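Local coordinates for diol-dehydratase (Roseburia inulinivorans, PDB 5I2A), which probably catalyses the B12-independent, glycyl-radical dehydration of 1,2-propanediol, at residues C459-M464 and K498-N503; M464-G469 and D490-A495; M149-F154 and G469-E474. All coordinates share one frame; numbering follows the deposited sequence.

Contact 1 (C459-M464 and K498-N503); sequences CRPLEM and KQMLYN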
loop_
_atom_site.group_PDB
_atom_site.type_symbol
_atom_site.label_atom_id
_atom_site.label_comp_id
_atom_site.label_asym_id
_atom_site.label_seq_id
_atom_site.Cartn_x
_atom_site.Cartn_y
_atom_site.Cartn_z
ATOM N N CYS A 459 -16.692 -14.449 -29.119
ATOM C CA CYS A 459 -17.858 -14.220 -29.972
ATOM C C CYS A 459 -18.533 -12.856 -29.752
ATOM O O CYS A 459 -19.233 -12.359 -30.639
ATOM C CB CYS A 459 -18.903 -15.326 -29.761
ATOM S SG CYS A 459 -18.379 -16.947 -30.302
ATOM N N ARG A 460 -18.378 -12.265 -28.568
ATOM C CA ARG A 460 -19.088 -11.010 -28.329
ATOM C C ARG A 460 -18.521 -9.855 -29.187
ATOM O O ARG A 460 -19.304 -9.103 -29.762
ATOM C CB ARG A 460 -19.107 -10.666 -26.840
ATOM C CG ARG A 460 -19.975 -11.640 -26.010
ATOM C CD ARG A 460 -21.224 -10.940 -25.418
ATOM N NE ARG A 460 -22.147 -10.607 -26.474
ATOM C CZ ARG A 460 -23.011 -9.602 -26.486
ATOM N NH1 ARG A 460 -23.130 -8.756 -25.468
ATOM N NH2 ARG A 460 -23.771 -9.460 -27.559
ATOM N N PRO A 461 -17.177 -9.731 -29.307
ATOM C CA PRO A 461 -16.654 -8.754 -30.269
ATOM C C PRO A 461 -17.110 -9.010 -31.703
ATOM O O PRO A 461 -17.243 -8.048 -32.458
ATOM C CB PRO A 461 -15.130 -8.928 -30.148
ATOM C CG PRO A 461 -14.942 -9.330 -28.728
ATOM C CD PRO A 461 -16.083 -10.314 -28.510
ATOM N N LEU A 462 -17.359 -10.268 -32.064
ATOM C CA LEU A 462 -17.880 -10.579 -33.395
ATOM C C LEU A 462 -19.306 -10.034 -33.554
ATOM O O LEU A 462 -19.632 -9.412 -34.558
ATOM C CB LEU A 462 -17.863 -12.092 -33.658
ATOM C CG LEU A 462 -18.453 -12.533 -35.005
ATOM C CD1 LEU A 462 -17.633 -11.985 -36.169
ATOM C CD2 LEU A 462 -18.534 -14.056 -35.083
ATOM N N GLU A 463 -20.145 -10.271 -32.560
ATOM C CA GLU A 463 -21.488 -9.700 -32.557
ATOM C C GLU A 463 -21.447 -8.174 -32.652
ATOM O O GLU A 463 -22.296 -7.576 -33.302
ATOM C CB GLU A 463 -22.253 -10.117 -31.310
ATOM C CG GLU A 463 -22.648 -11.579 -31.296
ATOM C CD GLU A 463 -23.605 -11.899 -30.164
ATOM O OE1 GLU A 463 -23.151 -12.063 -29.013
ATOM O OE2 GLU A 463 -24.816 -11.962 -30.420
ATOM N N MET A 464 -20.450 -7.550 -32.026
ATOM C CA MET A 464 -20.328 -6.097 -32.083
ATOM C C MET A 464 -19.980 -5.597 -33.490
ATOM O O MET A 464 -20.307 -4.468 -33.845
ATOM C CB MET A 464 -19.288 -5.592 -31.079
ATOM C CG MET A 464 -19.726 -5.675 -29.616
ATOM S SD MET A 464 -21.323 -4.902 -29.219
ATOM C CE MET A 464 -22.434 -6.311 -29.254
ATOM N N LYS A 498 -10.319 -5.006 -34.228
ATOM C CA LYS A 498 -10.396 -3.827 -33.366
ATOM C C LYS A 498 -11.377 -4.012 -32.210
ATOM O O LYS A 498 -11.107 -3.566 -31.100
ATOM C CB LYS A 498 -10.784 -2.580 -34.173
ATOM C CG LYS A 498 -9.726 -2.062 -35.164
ATOM C CD LYS A 498 -10.365 -1.002 -36.066
ATOM C CE LYS A 498 -9.430 -0.486 -37.139
ATOM N NZ LYS A 498 -10.161 0.313 -38.169
ATOM N N GLN A 499 -12.520 -4.643 -32.471
ATOM C CA GLN A 499 -13.448 -4.966 -31.394
ATOM C C GLN A 499 -12.752 -5.849 -30.355
ATOM O O GLN A 499 -12.971 -5.703 -29.161
ATOM C CB GLN A 499 -14.699 -5.676 -31.922
ATOM C CG GLN A 499 -15.643 -4.794 -32.708
ATOM C CD GLN A 499 -16.350 -3.794 -31.826
ATOM O OE1 GLN A 499 -16.307 -3.884 -30.597
ATOM N NE2 GLN A 499 -17.008 -2.840 -32.445
ATOM N N MET A 500 -11.927 -6.774 -30.832
ATOM C CA MET A 500 -11.207 -7.670 -29.949
ATOM C C MET A 500 -10.205 -6.884 -29.108
ATOM O O MET A 500 -10.191 -7.014 -27.896
ATOM C CB MET A 500 -10.500 -8.762 -30.753
ATOM C CG MET A 500 -11.471 -9.801 -31.314
ATOM S SD MET A 500 -12.025 -10.965 -30.048
ATOM C CE MET A 500 -10.580 -12.008 -29.915
ATOM N N LEU A 501 -9.389 -6.064 -29.768
ATOM C CA LEU A 501 -8.328 -5.323 -29.093
ATOM C C LEU A 501 -8.887 -4.397 -28.020
ATOM O O LEU A 501 -8.379 -4.361 -26.905
ATOM C CB LEU A 501 -7.498 -4.527 -30.103
ATOM C CG LEU A 501 -6.256 -3.822 -29.553
ATOM C CD1 LEU A 501 -5.325 -4.796 -28.851
ATOM C CD2 LEU A 501 -5.521 -3.079 -30.662
ATOM N N TYR A 502 -9.945 -3.667 -28.354
ATOM C CA TYR A 502 -10.572 -2.767 -27.390
ATOM C C TYR A 502 -11.010 -3.499 -26.121
ATOM O O TYR A 502 -10.711 -3.068 -25.003
ATOM C CB TYR A 502 -11.778 -2.070 -28.014
ATOM C CG TYR A 502 -12.473 -1.098 -27.080
ATOM C CD1 TYR A 502 -11.909 0.135 -26.789
ATOM C CD2 TYR A 502 -13.688 -1.420 -26.489
ATOM C CE1 TYR A 502 -12.542 1.024 -25.946
ATOM C CE2 TYR A 502 -14.330 -0.534 -25.639
ATOM C CZ TYR A 502 -13.751 0.683 -25.372
ATOM O OH TYR A 502 -14.383 1.574 -24.537
ATOM N N ASN A 503 -11.709 -4.614 -26.300
ATOM C CA ASN A 503 -12.251 -5.331 -25.160
ATOM C C ASN A 503 -11.210 -6.157 -24.406
ATOM O O ASN A 503 -11.329 -6.350 -23.205
ATOM C CB ASN A 503 -13.420 -6.191 -25.616
ATOM C CG ASN A 503 -14.661 -5.361 -25.801
ATOM O OD1 ASN A 503 -15.270 -4.932 -24.823
ATOM N ND2 ASN A 503 -15.012 -5.075 -27.054
#

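Contact 2 (M464-G469 and D490-A495); sequences MVFSNG and DEFMEA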
loop_
_atom_site.group_PDB
_atom_site.type_symbol
_atom_site.label_atom_id
_atom_site.label_comp_id
_atom_site.label_asym_id
_atom_site.label_seq_id
_atom_site.Cartn_x
_atom_site.Cartn_y
_atom_site.Cartn_z
ATOM N N MET A 464 -20.450 -7.550 -32.026
ATOM C CA MET A 464 -20.328 -6.097 -32.083
ATOM C C MET A 464 -19.980 -5.597 -33.490
ATOM O O MET A 464 -20.307 -4.468 -33.845
ATOM C CB MET A 464 -19.288 -5.592 -31.079
ATOM C CG MET A 464 -19.726 -5.675 -29.616
ATOM S SD MET A 464 -21.323 -4.902 -29.219
ATOM C CE MET A 464 -22.434 -6.311 -29.254
ATOM N N VAL A 465 -19.333 -6.423 -34.300
ATOM C CA VAL A 465 -19.063 -5.985 -35.665
ATOM C C VAL A 465 -20.387 -5.823 -36.415
ATOM O O VAL A 465 -20.574 -4.846 -37.136
ATOM C CB VAL A 465 -18.138 -6.951 -36.428
ATOM C CG1 VAL A 465 -17.916 -6.456 -37.865
ATOM C CG2 VAL A 465 -16.802 -7.067 -35.713
ATOM N N PHE A 466 -21.311 -6.761 -36.211
ATOM C CA PHE A 466 -22.620 -6.714 -36.860
ATOM C C PHE A 466 -23.439 -5.527 -36.368
ATOM O O PHE A 466 -24.130 -4.873 -37.146
ATOM C CB PHE A 466 -23.402 -8.020 -36.628
ATOM C CG PHE A 466 -22.962 -9.154 -37.525
ATOM C CD1 PHE A 466 -23.443 -9.255 -38.822
ATOM C CD2 PHE A 466 -22.065 -10.110 -37.073
ATOM C CE1 PHE A 466 -23.040 -10.292 -39.663
ATOM C CE2 PHE A 466 -21.655 -11.137 -37.899
ATOM C CZ PHE A 466 -22.143 -11.232 -39.204
ATOM N N SER A 467 -23.348 -5.253 -35.074
ATOM C CA SER A 467 -24.195 -4.244 -34.455
ATOM C C SER A 467 -23.517 -2.888 -34.317
ATOM O O SER A 467 -24.058 -2.009 -33.670
ATOM C CB SER A 467 -24.645 -4.713 -33.076
ATOM O OG SER A 467 -23.561 -4.649 -32.164
ATOM N N ASN A 468 -22.336 -2.731 -34.909
ATOM C CA ASN A 468 -21.570 -1.488 -34.782
ATOM C C ASN A 468 -21.431 -1.040 -33.323
ATOM O O ASN A 468 -21.609 0.139 -32.984
ATOM C CB ASN A 468 -22.204 -0.372 -35.624
ATOM C CG ASN A 468 -21.276 0.821 -35.807
ATOM O OD1 ASN A 468 -20.068 0.723 -35.604
ATOM N ND2 ASN A 468 -21.840 1.950 -36.208
ATOM N N GLY A 469 -21.128 -1.999 -32.457
ATOM C CA GLY A 469 -20.830 -1.697 -31.068
ATOM C C GLY A 469 -22.029 -1.406 -30.188
ATOM O O GLY A 469 -21.873 -0.867 -29.093
ATOM N N ASP A 490 -11.682 -8.508 -45.804
ATOM C CA ASP A 490 -10.602 -7.902 -45.036
ATOM C C ASP A 490 -11.086 -6.744 -44.151
ATOM O O ASP A 490 -10.574 -6.555 -43.060
ATOM C CB ASP A 490 -9.487 -7.406 -45.956
ATOM C CG ASP A 490 -8.700 -8.539 -46.576
ATOM O OD1 ASP A 490 -8.881 -9.689 -46.143
ATOM O OD2 ASP A 490 -7.896 -8.279 -47.490
ATOM N N GLU A 491 -12.064 -5.974 -44.625
ATOM C CA GLU A 491 -12.599 -4.857 -43.842
ATOM C C GLU A 491 -13.403 -5.342 -42.639
ATOM O O GLU A 491 -13.340 -4.753 -41.558
ATOM C CB GLU A 491 -13.479 -3.951 -44.703
ATOM C CG GLU A 491 -12.714 -2.903 -45.503
ATOM C CD GLU A 491 -13.636 -2.035 -46.344
ATOM O OE1 GLU A 491 -13.280 -1.751 -47.502
ATOM O OE2 GLU A 491 -14.715 -1.645 -45.850
ATOM N N PHE A 492 -14.173 -6.401 -42.841
ATOM C CA PHE A 492 -14.888 -7.029 -41.741
ATOM C C PHE A 492 -13.879 -7.563 -40.722
ATOM O O PHE A 492 -14.029 -7.325 -39.537
ATOM C CB PHE A 492 -15.796 -8.152 -42.248
ATOM C CG PHE A 492 -16.695 -8.744 -41.185
ATOM C CD1 PHE A 492 -16.200 -9.656 -40.262
ATOM C CD2 PHE A 492 -18.036 -8.414 -41.134
ATOM C CE1 PHE A 492 -17.016 -10.201 -39.285
ATOM C CE2 PHE A 492 -18.866 -8.963 -40.172
ATOM C CZ PHE A 492 -18.350 -9.855 -39.240
ATOM N N MET A 493 -12.862 -8.283 -41.198
ATOM C CA MET A 493 -11.840 -8.872 -40.323
ATOM C C MET A 493 -11.159 -7.821 -39.475
ATOM O O MET A 493 -10.929 -8.028 -38.288
ATOM C CB MET A 493 -10.770 -9.614 -41.132
ATOM C CG MET A 493 -10.996 -11.097 -41.262
ATOM S SD MET A 493 -10.920 -11.977 -39.695
ATOM C CE MET A 493 -9.429 -12.932 -39.859
ATOM N N GLU A 494 -10.828 -6.697 -40.109
ATOM C CA GLU A 494 -10.186 -5.587 -39.434
ATOM C C GLU A 494 -11.099 -4.993 -38.359
ATOM O O GLU A 494 -10.647 -4.664 -37.263
ATOM C CB GLU A 494 -9.765 -4.524 -40.455
ATOM C CG GLU A 494 -9.170 -3.263 -39.854
ATOM C CD GLU A 494 -7.899 -3.515 -39.051
ATOM O OE1 GLU A 494 -7.269 -4.577 -39.205
ATOM O OE2 GLU A 494 -7.525 -2.637 -38.254
ATOM N N ALA A 495 -12.385 -4.870 -38.663
ATOM C CA ALA A 495 -13.344 -4.425 -37.663
ATOM C C ALA A 495 -13.372 -5.391 -36.461
ATOM O O ALA A 495 -13.406 -4.959 -35.306
ATOM C CB ALA A 495 -14.733 -4.296 -38.281
#

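Contact 3 (M149-F154 and G469-E474); sequences MKHNFF and GYDNGE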
loop_
_atom_site.group_PDB
_atom_site.type_symbol
_atom_site.label_atom_id
_atom_site.label_comp_id
_atom_site.label_asym_id
_atom_site.label_seq_id
_atom_site.Cartn_x
_atom_site.Cartn_y
_atom_site.Cartn_z
ATOM N N MET A 149 -18.166 -5.542 -18.862
ATOM C CA MET A 149 -18.565 -6.695 -18.065
ATOM C C MET A 149 -20.079 -6.804 -18.018
ATOM O O MET A 149 -20.627 -7.898 -18.064
ATOM C CB MET A 149 -17.980 -6.602 -16.658
ATOM C CG MET A 149 -16.453 -6.775 -16.644
ATOM S SD MET A 149 -15.755 -6.539 -14.999
ATOM C CE MET A 149 -15.934 -4.820 -14.767
ATOM N N LYS A 150 -20.745 -5.653 -17.954
ATOM C CA LYS A 150 -22.205 -5.607 -17.920
ATOM C C LYS A 150 -22.779 -6.206 -19.209
ATOM O O LYS A 150 -23.814 -6.857 -19.199
ATOM C CB LYS A 150 -22.678 -4.162 -17.715
ATOM C CG LYS A 150 -24.187 -3.959 -17.691
ATOM C CD LYS A 150 -24.530 -2.497 -17.372
ATOM C CE LYS A 150 -25.556 -1.915 -18.341
ATOM N NZ LYS A 150 -26.819 -2.713 -18.396
ATOM N N HIS A 151 -22.061 -6.025 -20.306
ATOM C CA HIS A 151 -22.476 -6.587 -21.581
ATOM C C HIS A 151 -21.758 -7.901 -21.905
ATOM O O HIS A 151 -21.736 -8.350 -23.058
ATOM C CB HIS A 151 -22.263 -5.552 -22.682
ATOM C CG HIS A 151 -23.204 -4.392 -22.584
ATOM N ND1 HIS A 151 -24.459 -4.404 -23.158
ATOM C CD2 HIS A 151 -23.093 -3.202 -21.945
ATOM C CE1 HIS A 151 -25.070 -3.261 -22.894
ATOM N NE2 HIS A 151 -24.261 -2.511 -22.167
ATOM N N ASN A 152 -21.177 -8.505 -20.870
ATOM C CA ASN A 152 -20.660 -9.870 -20.946
ATOM C C ASN A 152 -19.595 -10.123 -22.020
ATOM O O ASN A 152 -19.576 -11.188 -22.636
ATOM C CB ASN A 152 -21.825 -10.841 -21.156
ATOM C CG ASN A 152 -22.865 -10.728 -20.066
ATOM O OD1 ASN A 152 -22.531 -10.654 -18.892
ATOM N ND2 ASN A 152 -24.129 -10.689 -20.452
ATOM N N PHE A 153 -18.709 -9.158 -22.240
ATOM C CA PHE A 153 -17.556 -9.414 -23.101
ATOM C C PHE A 153 -16.600 -10.381 -22.417
ATOM O O PHE A 153 -15.995 -11.219 -23.074
ATOM C CB PHE A 153 -16.839 -8.112 -23.472
ATOM C CG PHE A 153 -17.581 -7.314 -24.491
ATOM C CD1 PHE A 153 -17.396 -7.554 -25.835
ATOM C CD2 PHE A 153 -18.505 -6.365 -24.105
ATOM C CE1 PHE A 153 -18.105 -6.846 -26.773
ATOM C CE2 PHE A 153 -19.215 -5.640 -25.042
ATOM C CZ PHE A 153 -19.022 -5.878 -26.369
ATOM N N PHE A 154 -16.480 -10.247 -21.094
ATOM C CA PHE A 154 -15.607 -11.087 -20.292
ATOM C C PHE A 154 -16.075 -11.074 -18.836
ATOM O O PHE A 154 -16.808 -10.184 -18.429
ATOM C CB PHE A 154 -14.137 -10.614 -20.386
ATOM C CG PHE A 154 -13.925 -9.186 -19.940
ATOM C CD1 PHE A 154 -13.741 -8.881 -18.597
ATOM C CD2 PHE A 154 -13.921 -8.152 -20.861
ATOM C CE1 PHE A 154 -13.553 -7.572 -18.178
ATOM C CE2 PHE A 154 -13.735 -6.830 -20.448
ATOM C CZ PHE A 154 -13.561 -6.538 -19.111
ATOM N N GLY A 469 -21.128 -1.999 -32.457
ATOM C CA GLY A 469 -20.830 -1.697 -31.068
ATOM C C GLY A 469 -22.029 -1.406 -30.188
ATOM O O GLY A 469 -21.873 -0.867 -29.093
ATOM N N TYR A 470 -23.222 -1.763 -30.659
ATOM C CA TYR A 470 -24.429 -1.600 -29.861
ATOM C C TYR A 470 -24.890 -2.936 -29.305
ATOM O O TYR A 470 -24.707 -3.989 -29.923
ATOM C CB TYR A 470 -25.557 -0.962 -30.678
ATOM C CG TYR A 470 -25.385 0.529 -30.866
ATOM C CD1 TYR A 470 -24.510 1.023 -31.816
ATOM C CD2 TYR A 470 -26.084 1.436 -30.076
ATOM C CE1 TYR A 470 -24.333 2.386 -31.985
ATOM C CE2 TYR A 470 -25.918 2.802 -30.237
ATOM C CZ TYR A 470 -25.042 3.266 -31.194
ATOM O OH TYR A 470 -24.862 4.610 -31.370
ATOM N N ASP A 471 -25.487 -2.886 -28.130
ATOM C CA ASP A 471 -26.040 -4.073 -27.515
ATOM C C ASP A 471 -27.382 -3.681 -26.931
ATOM O O ASP A 471 -27.457 -2.805 -26.072
ATOM C CB ASP A 471 -25.103 -4.629 -26.442
ATOM C CG ASP A 471 -25.534 -5.989 -25.928
ATOM O OD1 ASP A 471 -26.009 -6.804 -26.737
ATOM O OD2 ASP A 471 -25.400 -6.240 -24.716
ATOM N N ASN A 472 -28.441 -4.300 -27.432
ATOM C CA ASN A 472 -29.785 -3.997 -26.964
ATOM C C ASN A 472 -30.095 -2.502 -26.915
ATOM O O ASN A 472 -30.642 -2.005 -25.934
ATOM C CB ASN A 472 -30.011 -4.609 -25.583
ATOM C CG ASN A 472 -31.373 -5.243 -25.460
ATOM O OD1 ASN A 472 -31.916 -5.750 -26.445
ATOM N ND2 ASN A 472 -31.964 -5.167 -24.265
ATOM N N GLY A 473 -29.713 -1.783 -27.966
ATOM C CA GLY A 473 -30.041 -0.374 -28.079
ATOM C C GLY A 473 -29.068 0.613 -27.455
ATOM O O GLY A 473 -29.163 1.802 -27.712
ATOM N N GLU A 474 -28.141 0.145 -26.630
ATOM C CA GLU A 474 -27.149 1.059 -26.064
ATOM C C GLU A 474 -25.731 0.788 -26.560
ATOM O O GLU A 474 -25.406 -0.318 -26.985
ATOM C CB GLU A 474 -27.191 1.006 -24.537
ATOM C CG GLU A 474 -27.646 -0.313 -23.959
ATOM C CD GLU A 474 -28.043 -0.200 -22.494
ATOM O OE1 GLU A 474 -28.513 -1.208 -21.921
ATOM O OE2 GLU A 474 -27.881 0.897 -21.916
#

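Contact 1 (C459-M464 and K498-N503)
Gln499 reaches Met464 by folding twice: its CG stands anti to the carbonyl carbon (chi1 -71°), and a second bend at chi2 (-70°) lays the amide against Met464, so that the two side chains cross at about a right angle. Met464 CB lies 3.5 Å from Gln499 OE1, a plain van der Waals touch. The polar atoms of the amide bond residues 477-480: OE1 bonds Ser477 OG, and NE2 bonds Ile478 O and Thr480 OG1. Several bonds thus fix the rotation of this buried amide. The nearest backbones are those of Pro461 and Gln499, CA to CA 5.1 Å, and here Gln499 CB sits 3.7 Å from Pro461 CB. The bent Met500 side chain crosses that of Pro461 at about a right angle, with Met500 SD 3.6 Å from Pro461 CG. One turn on, Asn503 ND2 donates to Gln499 O (3.0 Å), nearly in its own amide plane, and also bonds Ser477 OG. The two short helical segments cross at 126° with their axes 8.7 Å apart. Helix 459-467 therefore packs on the N-terminal half of helix 489-521, while Phe456 of strand 454-457 touches Pro461, Met500 and Asn503.

Contact 2 (M464-G469 and D490-A495)
One face of the Phe492 ring carries a methyl of Val465, and its edge, near the ring plane, meets Phe466. Val465 CG1 stands 3.7 Å from the centroid of the Phe492 ring and 19° off its normal, a CH-pi contact made over the face; its closest ring atom is Phe492 CE2, 3.5 Å from Val465 CG1. The two phenylalanines form a T-shaped pair in which Phe492 presents its edge to the face of Phe466, with centroids 5.4 Å apart and planes at 67°. Phe466 CE2 and Phe492 CZ come within 3.8 Å. Both segments belong to helices, 459-467 and 489-521, and the first is at its end here: Asn468, with positive phi, closes it in a Schellman motif, Gly469 N bonding back to Met464 O at 2.9 Å. The aromatic pair fills the space between these helices and two others, since Ile568 of helix 558-574 and Met580 of helix 580-588 each touch both phenylalanine side chains. Phe492 reaches across because its CG lies opposite the backbone N (chi1 -173°), which sends the ring out toward Val465. Val465 CG1 also meets Ala495 CB at 3.9 Å, while Val465 CG2 packs on the backbone of Ala495.

Contact 3 (M149-F154 and G469-E474)
A Schellman motif ends helix 143-150, and a short beta hairpin with a two-residue type I' turn faces it across the contact; a histidine-carboxylate hydrogen bond joins the two. His151, the first residue to leave helical angles, donates from ND1 to Asp471 OD2 at 2.6 Å. The bond is nearly straight, with an N-H...O angle of 172°, and OD2 lies almost in the imidazole plane, so it meets the ring squarely at its edge. Asp471 accepts the bond on the anti lone pair of OD2, the one turned away from OD1, and its carboxylate plane is rotated 69° from the ring. The aspartate reaches this position with CG anti to its own backbone N (chi1 -171°), which carries the carboxylate out from strand 470-471 toward the helix end.

The turn runs from Asp471 to Glu474, closed by Asp471 N to Glu474 O at 2.8 Å and by the return bond Glu474 N to Asp471 O at 3.1 Å. The turn therefore places Glu474 on the same side as Asp471: Glu474 CG lies near the edge of the imidazole, 4.1 Å from His151 CE1. The bent chain of Lys150 brings NZ to 4.2 Å from Glu474 OE1, opposite charges that are close but not in a salt bridge. Asn472 ties the turn to helix 597-613 through a bond from ND2 to Asp602 O.

Since ND1 is the donor, that nitrogen must carry a hydrogen. Asp471 OD2 is also approached by Arg460 NH1 in a long, weak ion pair, while the same NH1 bonds His151 O. The carboxylates of Asp471 and Glu474 would tend to stabilise positive charge on the imidazole, partly offset by Lys150 and Arg460; its charge is not seen in the model.

Overall arrangement
Along the chain, segment 149-154 comes first and the other segments follow far later, between residues 459 and 503. Contact 2 is nested inside the loop closed by contact 1. Both join helix 459-467 to helix 489-521, share Met464 and have centres about 8 Å apart, so they form one continuous helix-helix interface. The centre of contact 3 is about 10 Å from that of contact 1 and about 15 Å from that of contact 2, with which it shares Gly469. Its hairpin directly follows helix 459-467, and Met464 packs on Phe153. All three lie in the pyruvate formate lyase-like region, where helix 459-467 and the hairpin after it link the end of helix 143-150 to helix 489-521.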